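Local coordinates for protein 4-alpha-glucanotransferase (Aquifex aeolicus, PDB 1TZ7) that belongs to the amylomaltase (disproportionating enzyme) family of 4-alpha-glucanotransferases and is built round a parallel beta/alpha barrel, at residues G285-L294 with T336-F345. Sequence-based numbering, arbitrary orientation.
Sequences GFRWWIRRVL and TLFKKLLSYF. Unlike the reference sequence in segment 285-294: L294 (reference His).
F286, I290 and V293 pack against L337, L341, Y344 and F345 in a largely apolar helix-helix contact on the outside of the parallel barrel, where segments 287-294 and 336-344 of helices 287-297 and 334-344 run the same general way, crossing at -43°. At the N-terminal end of helix 287-297, the F286 ring lies flat against the start of helix 334-344: L337 CA sits over its centre, 3.9 Å from the centroid, while L337 CD1 reaches CD2 of the ring at 3.6 Å. One turn on, I290 meets four residues. Its CG1 slides past L341 CD2, its CD1 lies over a face of the Y344 ring toward the rim, the same CD1 approaches K340 CD at 3.6 Å, and its carbonyl O lies at the edge of the F345 ring. The K340 chain, bent at chi2 and chi4, brings NZ to G285 O, a 2.8 Å bond made in the carbonyl plane on a lone pair; G285 closes a Schellman motif ending helix 278-283. At the far end, V293 CG1, anti to the backbone N (chi1 170°), presses on one face of F345, 3.5 Å from the ring centroid, and L294 CD1 approaches that ring at its edge. Beneath, V293 and L341 both touch F350 of strand 350-352, and V293 also reaches L303 of strand 302-305. Two helices packed side by side over neighbouring parallel strands are characteristic of the helical layer of a (beta/alpha)8 barrel.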
# COMPACT_ATOMS: atom_id res chain seq x y z
N GLY A 285 -17.83 -3.03 18.48
CA GLY A 285 -18.56 -3.24 17.23
C GLY A 285 -17.71 -3.04 15.98
O GLY A 285 -18.22 -2.68 14.92
N PHE A 286 -16.40 -3.28 16.12
CA PHE A 286 -15.45 -3.16 15.00
C PHE A 286 -15.47 -1.77 14.35
O PHE A 286 -15.22 -1.64 13.16
CB PHE A 286 -15.73 -4.23 13.92
CG PHE A 286 -15.64 -5.64 14.43
CD1 PHE A 286 -16.79 -6.40 14.61
CD2 PHE A 286 -14.41 -6.20 14.74
CE1 PHE A 286 -16.71 -7.70 15.08
CE2 PHE A 286 -14.33 -7.50 15.21
CZ PHE A 286 -15.48 -8.25 15.38
N ARG A 287 -15.76 -0.74 15.13
CA ARG A 287 -15.99 0.59 14.56
C ARG A 287 -14.70 1.27 14.08
O ARG A 287 -14.73 2.10 13.19
CB ARG A 287 -16.77 1.50 15.53
CG ARG A 287 -16.03 1.86 16.85
CD ARG A 287 -16.89 2.72 17.84
NE ARG A 287 -18.21 2.22 17.90
CZ ARG A 287 -18.77 1.47 18.85
NH1 ARG A 287 -18.20 1.16 20.02
NH2 ARG A 287 -19.99 1.09 18.62
N TRP A 288 -13.56 0.89 14.67
CA TRP A 288 -12.26 1.38 14.20
C TRP A 288 -11.95 0.84 12.81
O TRP A 288 -11.51 1.57 11.93
CB TRP A 288 -11.16 0.98 15.18
CG TRP A 288 -9.81 1.50 14.81
CD1 TRP A 288 -9.34 2.77 15.00
CD2 TRP A 288 -8.74 0.77 14.19
NE1 TRP A 288 -8.05 2.87 14.53
CE2 TRP A 288 -7.66 1.66 14.04
CE3 TRP A 288 -8.59 -0.55 13.75
CZ2 TRP A 288 -6.44 1.27 13.46
CZ3 TRP A 288 -7.38 -0.94 13.19
CH2 TRP A 288 -6.33 -0.03 13.05
N TRP A 289 -12.20 -0.45 12.61
CA TRP A 289 -11.99 -1.08 11.31
C TRP A 289 -12.97 -0.53 10.27
O TRP A 289 -12.61 -0.33 9.12
CB TRP A 289 -12.12 -2.61 11.41
CG TRP A 289 -10.81 -3.28 11.62
CD1 TRP A 289 -10.34 -3.82 12.78
CD2 TRP A 289 -9.78 -3.46 10.65
NE1 TRP A 289 -9.08 -4.34 12.59
CE2 TRP A 289 -8.72 -4.13 11.28
CE3 TRP A 289 -9.65 -3.14 9.29
CZ2 TRP A 289 -7.54 -4.48 10.61
CZ3 TRP A 289 -8.48 -3.49 8.63
CH2 TRP A 289 -7.45 -4.15 9.28
N ILE A 290 -14.20 -0.28 10.69
CA ILE A 290 -15.19 0.34 9.82
C ILE A 290 -14.72 1.73 9.38
O ILE A 290 -14.84 2.08 8.21
CB ILE A 290 -16.55 0.44 10.54
CG1 ILE A 290 -17.19 -0.95 10.62
CG2 ILE A 290 -17.48 1.43 9.82
CD1 ILE A 290 -18.28 -1.06 11.66
N ARG A 291 -14.19 2.51 10.32
CA ARG A 291 -13.68 3.84 10.01
C ARG A 291 -12.48 3.78 9.05
O ARG A 291 -12.33 4.63 8.18
CB ARG A 291 -13.29 4.59 11.29
CG ARG A 291 -14.49 5.20 12.04
CD ARG A 291 -14.15 6.42 12.88
NE ARG A 291 -13.08 6.14 13.85
CZ ARG A 291 -13.27 5.52 15.02
NH1 ARG A 291 -12.24 5.31 15.82
NH2 ARG A 291 -14.48 5.12 15.39
N ARG A 292 -11.64 2.75 9.21
CA ARG A 292 -10.51 2.52 8.30
C ARG A 292 -10.99 2.32 6.87
O ARG A 292 -10.43 2.85 5.92
CB ARG A 292 -9.71 1.29 8.72
CG ARG A 292 -8.62 1.56 9.70
CD ARG A 292 -7.59 0.44 9.77
NE ARG A 292 -6.63 0.51 8.66
CZ ARG A 292 -5.73 -0.43 8.40
NH1 ARG A 292 -4.90 -0.29 7.38
NH2 ARG A 292 -5.65 -1.53 9.16
N VAL A 293 -12.04 1.52 6.73
CA VAL A 293 -12.56 1.16 5.41
C VAL A 293 -13.23 2.36 4.77
O VAL A 293 -12.97 2.69 3.63
CB VAL A 293 -13.54 -0.03 5.50
CG1 VAL A 293 -14.26 -0.25 4.16
CG2 VAL A 293 -12.81 -1.30 5.92
N LEU A 294 -14.11 3.03 5.53
CA LEU A 294 -14.78 4.24 5.06
C LEU A 294 -13.75 5.28 4.58
O LEU A 294 -13.89 5.85 3.50
CB LEU A 294 -15.66 4.84 6.18
CG LEU A 294 -17.00 5.49 5.78
CD1 LEU A 294 -17.96 4.47 5.27
CD2 LEU A 294 -17.60 6.24 6.96
N THR A 336 -17.12 -12.64 12.24
CA THR A 336 -17.94 -11.56 12.81
C THR A 336 -17.58 -10.20 12.21
O THR A 336 -18.45 -9.38 11.95
CB THR A 336 -17.79 -11.51 14.36
OG1 THR A 336 -16.68 -12.30 14.77
CG2 THR A 336 -18.97 -12.16 15.04
N LEU A 337 -16.28 -9.98 11.98
CA LEU A 337 -15.80 -8.72 11.45
C LEU A 337 -16.32 -8.48 10.04
O LEU A 337 -16.79 -7.40 9.72
CB LEU A 337 -14.27 -8.68 11.43
CG LEU A 337 -13.63 -7.57 10.58
CD1 LEU A 337 -13.96 -6.21 11.16
CD2 LEU A 337 -12.13 -7.76 10.48
N PHE A 338 -16.22 -9.49 9.20
CA PHE A 338 -16.53 -9.31 7.80
C PHE A 338 -18.03 -9.34 7.54
O PHE A 338 -18.50 -8.75 6.58
CB PHE A 338 -15.79 -10.33 6.94
CG PHE A 338 -14.38 -9.93 6.62
CD1 PHE A 338 -13.30 -10.52 7.27
CD2 PHE A 338 -14.12 -8.94 5.68
CE1 PHE A 338 -12.01 -10.13 6.98
CE2 PHE A 338 -12.83 -8.56 5.39
CZ PHE A 338 -11.78 -9.16 6.04
N LYS A 339 -18.79 -10.02 8.40
CA LYS A 339 -20.25 -9.95 8.35
C LYS A 339 -20.72 -8.51 8.53
O LYS A 339 -21.62 -8.04 7.82
CB LYS A 339 -20.88 -10.84 9.43
CG LYS A 339 -22.42 -10.93 9.35
CD LYS A 339 -22.97 -12.09 10.19
CE LYS A 339 -24.44 -12.40 9.84
NZ LYS A 339 -25.12 -11.27 9.16
N LYS A 340 -20.11 -7.81 9.48
CA LYS A 340 -20.45 -6.41 9.73
C LYS A 340 -19.92 -5.50 8.62
O LYS A 340 -20.61 -4.60 8.18
CB LYS A 340 -19.91 -5.95 11.08
CG LYS A 340 -20.91 -5.17 11.91
CD LYS A 340 -20.29 -3.93 12.49
CE LYS A 340 -21.34 -3.05 13.15
NZ LYS A 340 -20.99 -2.71 14.54
N LEU A 341 -18.69 -5.75 8.17
CA LEU A 341 -18.07 -4.93 7.12
C LEU A 341 -18.85 -5.03 5.80
O LEU A 341 -19.02 -4.04 5.10
CB LEU A 341 -16.60 -5.32 6.89
CG LEU A 341 -15.58 -4.85 7.94
CD1 LEU A 341 -14.18 -5.31 7.55
CD2 LEU A 341 -15.61 -3.33 8.11
N LEU A 342 -19.32 -6.23 5.47
CA LEU A 342 -20.05 -6.44 4.22
C LEU A 342 -21.51 -5.95 4.33
O LEU A 342 -22.18 -5.76 3.33
CB LEU A 342 -20.02 -7.93 3.79
CG LEU A 342 -18.90 -8.37 2.80
CD1 LEU A 342 -18.67 -7.34 1.69
CD2 LEU A 342 -17.62 -8.65 3.51
N SER A 343 -21.99 -5.76 5.55
CA SER A 343 -23.29 -5.13 5.77
C SER A 343 -23.18 -3.62 5.57
O SER A 343 -24.08 -3.00 4.99
CB SER A 343 -23.80 -5.43 7.17
OG SER A 343 -24.13 -6.79 7.31
N TYR A 344 -22.09 -3.05 6.05
CA TYR A 344 -21.82 -1.62 5.90
C TYR A 344 -21.39 -1.29 4.47
O TYR A 344 -21.69 -0.20 3.96
CB TYR A 344 -20.71 -1.18 6.87
CG TYR A 344 -21.21 -0.76 8.23
CD1 TYR A 344 -22.07 -1.57 8.96
CD2 TYR A 344 -20.82 0.45 8.79
CE1 TYR A 344 -22.53 -1.19 10.20
CE2 TYR A 344 -21.28 0.85 10.03
CZ TYR A 344 -22.12 0.03 10.74
OH TYR A 344 -22.57 0.42 11.97
N PHE A 345 -20.68 -2.23 3.84
CA PHE A 345 -20.12 -2.03 2.50
C PHE A 345 -20.49 -3.20 1.58
O PHE A 345 -19.62 -3.98 1.16
CB PHE A 345 -18.60 -1.90 2.59
CG PHE A 345 -18.14 -0.86 3.56
CD1 PHE A 345 -17.67 -1.22 4.81
CD2 PHE A 345 -18.20 0.48 3.22
CE1 PHE A 345 -17.27 -0.24 5.72
CE2 PHE A 345 -17.80 1.45 4.12
CZ PHE A 345 -17.33 1.10 5.37